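Local structure of acetylxylan esterase (Geobacillus stearothermophilus, 5BN1) at residues S62-E74 / D83-W95. The protein removes acetyl side groups from the xylose units of xylan and xylo-oligosaccharides, working as a doughnut-shaped octamer. The protein carries 1 engineered substitution. Numbering follows the deposited sequence. Where two conformers were deposited one is given.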
loop_
_atom_site.group_PDB
_atom_site.type_symbol
_atom_site.label_atom_id
_atom_site.label_comp_id
_atom_site.label_asym_id
_atom_site.label_seq_id
_atom_site.Cartn_x
_atom_site.Cartn_y
_atom_site.Cartn_z
ATOM N N SER A 62 -15.784 -17.571 4.851
ATOM C CA SER A 62 -15.533 -18.025 3.515
ATOM C C SER A 62 -14.785 -19.343 3.482
ATOM O O SER A 62 -13.819 -19.520 4.228
ATOM C CB SER A 62 -14.662 -16.924 2.816
ATOM O OG SER A 62 -14.463 -17.328 1.466
ATOM N N GLY A 63 -15.220 -20.241 2.589
ATOM C CA GLY A 63 -14.666 -21.547 2.384
ATOM C C GLY A 63 -15.222 -22.685 3.197
ATOM O O GLY A 63 -14.821 -23.812 2.960
ATOM N N ASN A 64 -15.987 -22.333 4.206
ATOM C CA ASN A 64 -16.394 -23.423 5.153
ATOM C C ASN A 64 -17.345 -24.454 4.542
ATOM O O ASN A 64 -18.191 -24.189 3.716
ATOM C CB ASN A 64 -17.086 -22.820 6.378
ATOM C CG ASN A 64 -16.216 -22.344 7.457
ATOM O OD1 ASN A 64 -14.928 -22.219 7.360
ATOM N ND2 ASN A 64 -16.853 -22.214 8.537
ATOM N N THR A 65 -17.132 -25.679 5.033
ATOM C CA THR A 65 -18.045 -26.803 4.870
ATOM C C THR A 65 -18.675 -27.013 6.264
ATOM O O THR A 65 -18.342 -26.400 7.251
ATOM C CB THR A 65 -17.306 -28.025 4.481
ATOM O OG1 THR A 65 -16.425 -28.408 5.584
ATOM C CG2 THR A 65 -16.469 -27.886 3.233
ATOM N N VAL A 66 -19.555 -27.997 6.308
ATOM C CA VAL A 66 -20.180 -28.287 7.636
ATOM C C VAL A 66 -19.137 -28.877 8.599
ATOM O O VAL A 66 -19.279 -28.758 9.817
ATOM C CB VAL A 66 -21.414 -29.189 7.468
ATOM C CG1 VAL A 66 -21.045 -30.657 7.199
ATOM C CG2 VAL A 66 -22.284 -29.097 8.724
ATOM N N ARG A 67 -18.075 -29.462 8.081
ATOM C CA ARG A 67 -17.012 -30.003 8.889
ATOM C C ARG A 67 -16.321 -28.827 9.609
ATOM O O ARG A 67 -15.985 -28.839 10.817
ATOM C CB ARG A 67 -16.048 -30.732 8.047
ATOM C CG ARG A 67 -14.880 -31.336 8.836
ATOM C CD ARG A 67 -13.822 -31.920 7.884
ATOM N NE ARG A 67 -14.308 -32.940 6.941
ATOM C CZ ARG A 67 -13.842 -33.196 5.735
ATOM N NH1 ARG A 67 -12.863 -32.396 5.179
ATOM N NH2 ARG A 67 -14.304 -34.164 5.022
ATOM N N ASP A 68 -16.118 -27.676 8.897
ATOM C CA ASP A 68 -15.587 -26.536 9.540
ATOM C C ASP A 68 -16.538 -25.918 10.543
ATOM O O ASP A 68 -16.088 -25.383 11.584
ATOM C CB ASP A 68 -15.224 -25.477 8.484
ATOM C CG ASP A 68 -14.221 -25.982 7.500
ATOM O OD1 ASP A 68 -13.090 -26.399 7.926
ATOM O OD2 ASP A 68 -14.437 -25.925 6.262
ATOM N N LEU A 69 -17.818 -25.897 10.244
ATOM C CA LEU A 69 -18.815 -25.444 11.242
ATOM C C LEU A 69 -18.716 -26.204 12.533
ATOM O O LEU A 69 -18.648 -25.630 13.575
ATOM C CB LEU A 69 -20.214 -25.505 10.727
ATOM C CG LEU A 69 -20.594 -24.684 9.518
ATOM C CD1 LEU A 69 -22.079 -24.530 9.360
ATOM C CD2 LEU A 69 -20.014 -23.302 9.514
ATOM N N LYS A 70 -18.596 -27.515 12.395
ATOM C CA LYS A 70 -18.494 -28.335 13.631
ATOM C C LYS A 70 -17.315 -27.958 14.439
ATOM O O LYS A 70 -17.387 -27.889 15.662
ATOM C CB LYS A 70 -18.462 -29.817 13.286
ATOM C CG LYS A 70 -18.244 -30.714 14.550
ATOM C CD LYS A 70 -18.236 -32.123 14.048
ATOM C CE LYS A 70 -18.021 -33.125 15.181
ATOM N NZ LYS A 70 -17.675 -34.464 14.562
ATOM N N ALA A 71 -16.170 -27.684 13.791
ATOM C CA ALA A 71 -14.942 -27.441 14.515
ATOM C C ALA A 71 -15.013 -26.152 15.323
ATOM O O ALA A 71 -14.265 -25.994 16.312
ATOM C CB ALA A 71 -13.763 -27.459 13.540
ATOM N N ARG A 72 -15.845 -25.192 14.939
ATOM C CA ARG A 72 -15.973 -23.889 15.572
ATOM C C ARG A 72 -17.270 -23.610 16.263
ATOM O O ARG A 72 -17.561 -22.519 16.710
ATOM C CB ARG A 72 -15.620 -22.724 14.619
ATOM C CG ARG A 72 -16.571 -22.517 13.451
ATOM C CD ARG A 72 -15.908 -21.635 12.422
ATOM N NE ARG A 72 -16.762 -21.375 11.270
ATOM C CZ ARG A 72 -17.645 -20.367 11.158
ATOM N NH1 ARG A 72 -17.904 -19.526 12.184
ATOM N NH2 ARG A 72 -18.408 -20.208 10.062
ATOM N N TRP A 73 -18.106 -24.621 16.381
ATOM C CA TRP A 73 -19.481 -24.470 16.788
ATOM C C TRP A 73 -19.540 -23.984 18.273
ATOM O O TRP A 73 -20.360 -23.145 18.612
ATOM C CB TRP A 73 -20.277 -25.798 16.643
ATOM C CG TRP A 73 -21.713 -25.574 16.670
ATOM C CD1 TRP A 73 -22.621 -25.815 17.698
ATOM C CD2 TRP A 73 -22.494 -25.118 15.583
ATOM N NE1 TRP A 73 -23.863 -25.495 17.287
ATOM C CE2 TRP A 73 -23.841 -25.128 15.958
ATOM C CE3 TRP A 73 -22.164 -24.727 14.244
ATOM C CZ2 TRP A 73 -24.841 -24.739 15.139
ATOM C CZ3 TRP A 73 -23.154 -24.381 13.424
ATOM C CH2 TRP A 73 -24.487 -24.341 13.836
ATOM N N GLU A 74 -18.693 -24.547 19.122
ATOM C CA GLU A 74 -18.792 -24.161 20.513
ATOM C C GLU A 74 -18.487 -22.679 20.700
ATOM O O GLU A 74 -19.237 -21.993 21.399
ATOM C CB GLU A 74 -17.764 -24.978 21.331
ATOM C CG GLU A 74 -17.795 -24.748 22.840
ATOM C CD GLU A 74 -19.147 -24.947 23.494
ATOM O OE1 GLU A 74 -19.446 -24.072 24.373
ATOM O OE2 GLU A 74 -19.890 -25.930 23.140
ATOM N N ASP A 83 -30.494 -16.632 20.456
ATOM C CA ASP A 83 -31.875 -17.071 20.495
ATOM C C ASP A 83 -32.374 -17.793 19.289
ATOM O O ASP A 83 -33.048 -18.767 19.291
ATOM C CB ASP A 83 -32.796 -15.899 20.779
ATOM C CG ASP A 83 -32.470 -15.231 22.075
ATOM O OD1 ASP A 83 -32.641 -15.978 23.173
ATOM O OD2 ASP A 83 -31.955 -14.098 22.181
ATOM N N TRP A 84 -31.827 -17.379 18.083
ATOM C CA TRP A 84 -32.135 -17.984 16.862
ATOM C C TRP A 84 -30.815 -18.175 16.075
ATOM O O TRP A 84 -29.920 -17.321 16.149
ATOM C CB TRP A 84 -33.024 -17.126 15.994
ATOM C CG TRP A 84 -34.381 -17.020 16.439
ATOM C CD1 TRP A 84 -34.843 -16.182 17.392
ATOM C CD2 TRP A 84 -35.488 -17.824 15.984
ATOM N NE1 TRP A 84 -36.204 -16.447 17.570
ATOM C CE2 TRP A 84 -36.605 -17.435 16.729
ATOM C CE3 TRP A 84 -35.607 -18.874 15.079
ATOM C CZ2 TRP A 84 -37.832 -18.031 16.568
ATOM C CZ3 TRP A 84 -36.860 -19.430 14.879
ATOM C CH2 TRP A 84 -37.939 -18.997 15.620
ATOM N N VAL A 85 -30.680 -19.377 15.508
ATOM C CA VAL A 85 -29.513 -19.704 14.689
ATOM C C VAL A 85 -29.964 -20.077 13.308
ATOM O O VAL A 85 -30.746 -20.961 13.032
ATOM C CB VAL A 85 -28.660 -20.874 15.273
ATOM C CG1 VAL A 85 -27.438 -21.211 14.388
ATOM C CG2 VAL A 85 -28.162 -20.529 16.620
ATOM N N SER A 86 -29.434 -19.327 12.311
ATOM C CA SER A 86 -29.646 -19.526 10.881
ATOM C C SER A 86 -28.361 -20.156 10.284
ATOM O O SER A 86 -27.256 -19.677 10.517
ATOM C CB SER A 86 -29.928 -18.230 10.088
ATOM O OG SER A 86 -30.140 -18.476 8.755
ATOM N N ILE A 87 -28.561 -21.305 9.655
ATOM C CA ILE A 87 -27.469 -22.084 9.057
ATOM C C ILE A 87 -27.701 -22.151 7.564
ATOM O O ILE A 87 -28.718 -22.592 7.059
ATOM C CB ILE A 87 -27.380 -23.546 9.616
ATOM C CG1 ILE A 87 -27.359 -23.442 11.139
ATOM C CG2 ILE A 87 -26.210 -24.270 8.989
ATOM C CD1 ILE A 87 -27.670 -24.834 11.756
ATOM N N MET A 88 -26.643 -21.802 6.765
ATOM C CA MET A 88 -26.620 -22.048 5.311
ATOM C C MET A 88 -25.244 -22.573 4.975
ATOM O O MET A 88 -24.219 -21.918 4.918
ATOM C CB MET A 88 -26.922 -20.816 4.419
ATOM C CG MET A 88 -27.014 -21.213 2.973
ATOM S SD MET A 88 -27.842 -20.039 1.882
ATOM C CE MET A 88 -26.945 -18.563 2.283
ATOM N N ILE A 89 -25.245 -23.924 4.781
ATOM C CA ILE A 89 -23.990 -24.654 4.543
ATOM C C ILE A 89 -24.245 -25.808 3.605
ATOM O O ILE A 89 -25.366 -26.337 3.467
ATOM C CB ILE A 89 -23.362 -25.128 5.851
ATOM C CG1 ILE A 89 -21.846 -25.396 5.756
ATOM C CG2 ILE A 89 -24.189 -26.350 6.413
ATOM C CD1 ILE A 89 -21.026 -24.091 5.701
ATOM N N GLY A 90 -23.215 -26.134 2.820
ATOM C CA GLY A 90 -23.274 -27.223 1.785
ATOM C C GLY A 90 -22.717 -26.855 0.445
ATOM O O GLY A 90 -22.343 -27.715 -0.302
ATOM N N ILE A 91 -22.688 -25.541 0.106
ATOM C CA ILE A 91 -22.112 -25.193 -1.166
ATOM C C ILE A 91 -20.699 -25.721 -1.348
ATOM O O ILE A 91 -20.395 -26.300 -2.383
ATOM C CB ILE A 91 -22.165 -23.683 -1.397
ATOM C CG1 ILE A 91 -23.589 -23.239 -1.677
ATOM C CG2 ILE A 91 -21.279 -23.282 -2.617
ATOM C CD1 ILE A 91 -23.846 -21.742 -1.701
ATOM N N ASN A 92 -19.833 -25.551 -0.353
ATOM C CA ASN A 92 -18.449 -25.945 -0.458
ATOM C C ASN A 92 -18.306 -27.474 -0.342
ATOM O O ASN A 92 -17.504 -28.095 -1.013
ATOM C CB ASN A 92 -17.596 -25.249 0.502
ATOM C CG ASN A 92 -17.500 -23.775 0.171
ATOM O OD1 ASN A 92 -17.132 -23.450 -0.986
ATOM N ND2 ASN A 92 -17.685 -22.938 1.086
ATOM N N ASP A 93 -19.155 -28.062 0.533
ATOM C CA ASP A 93 -19.209 -29.507 0.716
ATOM C C ASP A 93 -19.346 -30.203 -0.608
ATOM O O ASP A 93 -18.734 -31.267 -0.850
ATOM C CB ASP A 93 -20.353 -29.825 1.647
ATOM C CG ASP A 93 -20.342 -29.030 2.917
ATOM O OD1 ASP A 93 -20.419 -27.731 2.869
ATOM O OD2 ASP A 93 -20.259 -29.567 4.061
ATOM N N VAL A 94 -20.174 -29.670 -1.496
ATOM C CA VAL A 94 -20.443 -30.080 -2.824
ATOM C C VAL A 94 -19.333 -29.602 -3.777
ATOM O O VAL A 94 -18.830 -30.359 -4.585
ATOM C CB VAL A 94 -21.818 -29.626 -3.281
ATOM C CG1 VAL A 94 -22.046 -29.941 -4.700
ATOM C CG2 VAL A 94 -22.907 -30.295 -2.392
ATOM N N TRP A 95 -19.124 -28.292 -3.790
ATOM C CA TRP A 95 -18.270 -27.684 -4.852
ATOM C C TRP A 95 -16.925 -28.347 -4.931
ATOM O O TRP A 95 -16.439 -28.569 -6.031
ATOM C CB TRP A 95 -18.135 -26.203 -4.587
ATOM C CG TRP A 95 -17.804 -25.343 -5.784
ATOM C CD1 TRP A 95 -17.779 -25.693 -7.092
ATOM C CD2 TRP A 95 -17.741 -23.904 -5.740
ATOM N NE1 TRP A 95 -17.553 -24.567 -7.889
ATOM C CE2 TRP A 95 -17.538 -23.462 -7.076
ATOM C CE3 TRP A 95 -17.725 -23.005 -4.707
ATOM C CZ2 TRP A 95 -17.465 -22.074 -7.363
ATOM C CZ3 TRP A 95 -17.579 -21.659 -4.980
ATOM C CH2 TRP A 95 -17.459 -21.238 -6.321
HETATM O O HOH W 1 -20.654 -24.611 2.380
#
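With CG anti to its own carbonyl carbon (chi1 -51°), Asp93 leans from the helix that starts after Gly90 toward Val66, while Asn92, turned the same way (chi1 -68°), sends its amide to the loop before helix 66-78. Asp93 OD2 takes the Val66 N-H on its syn lone pair, 2.8 Å from Val66 N and almost straight. A carboxylate suits this buried spot because that N-H, in the first turn of a helix, has no carbonyl of its own helix to bind. Replaced by alanine, Asp93 would lose its carboxylate, and Val66 N would probably be left without this acceptor. The Asn92 amide donates through ND2 to Asn64 O at 3.0 Å; the oxygen lies in the amide plane, but the donor stands above the carbonyl plane. Arg96 binds OD1, fixing both ends of the amide. Asn92 and Gly63 are the inferred transition-state stabilisers, consistent with the oxyanion hole of SGNH hydrolases beside Ser15. A water binds Asn64 O, Gly90 N and Asn92 N, linking the loop before helix 66-78 to the start of helix 91-99. Thr65, the N-cap, forms a capping box with Asp68: Asp68 OD2 accepts from Thr65 N, and Thr65 OG1 accepts weakly from Asp68 N and Arg67 N. Beta-branched Ile89 sets CG1 against the Thr65-Val66 backbone and Leu69 CD1 (3.7 Å), and CG2 against Val66 CG2. Trp73 CH2 meets Ile87 CD1 at 3.8 Å, and Trp73 NE1 hydrogen-bonds Thr124 OG1. Helix 66-78 thus covers central strand 84-88, its 66-74 part roughly antiparallel to it (149°), with helix 110-124 packed against Val66 and Trp73.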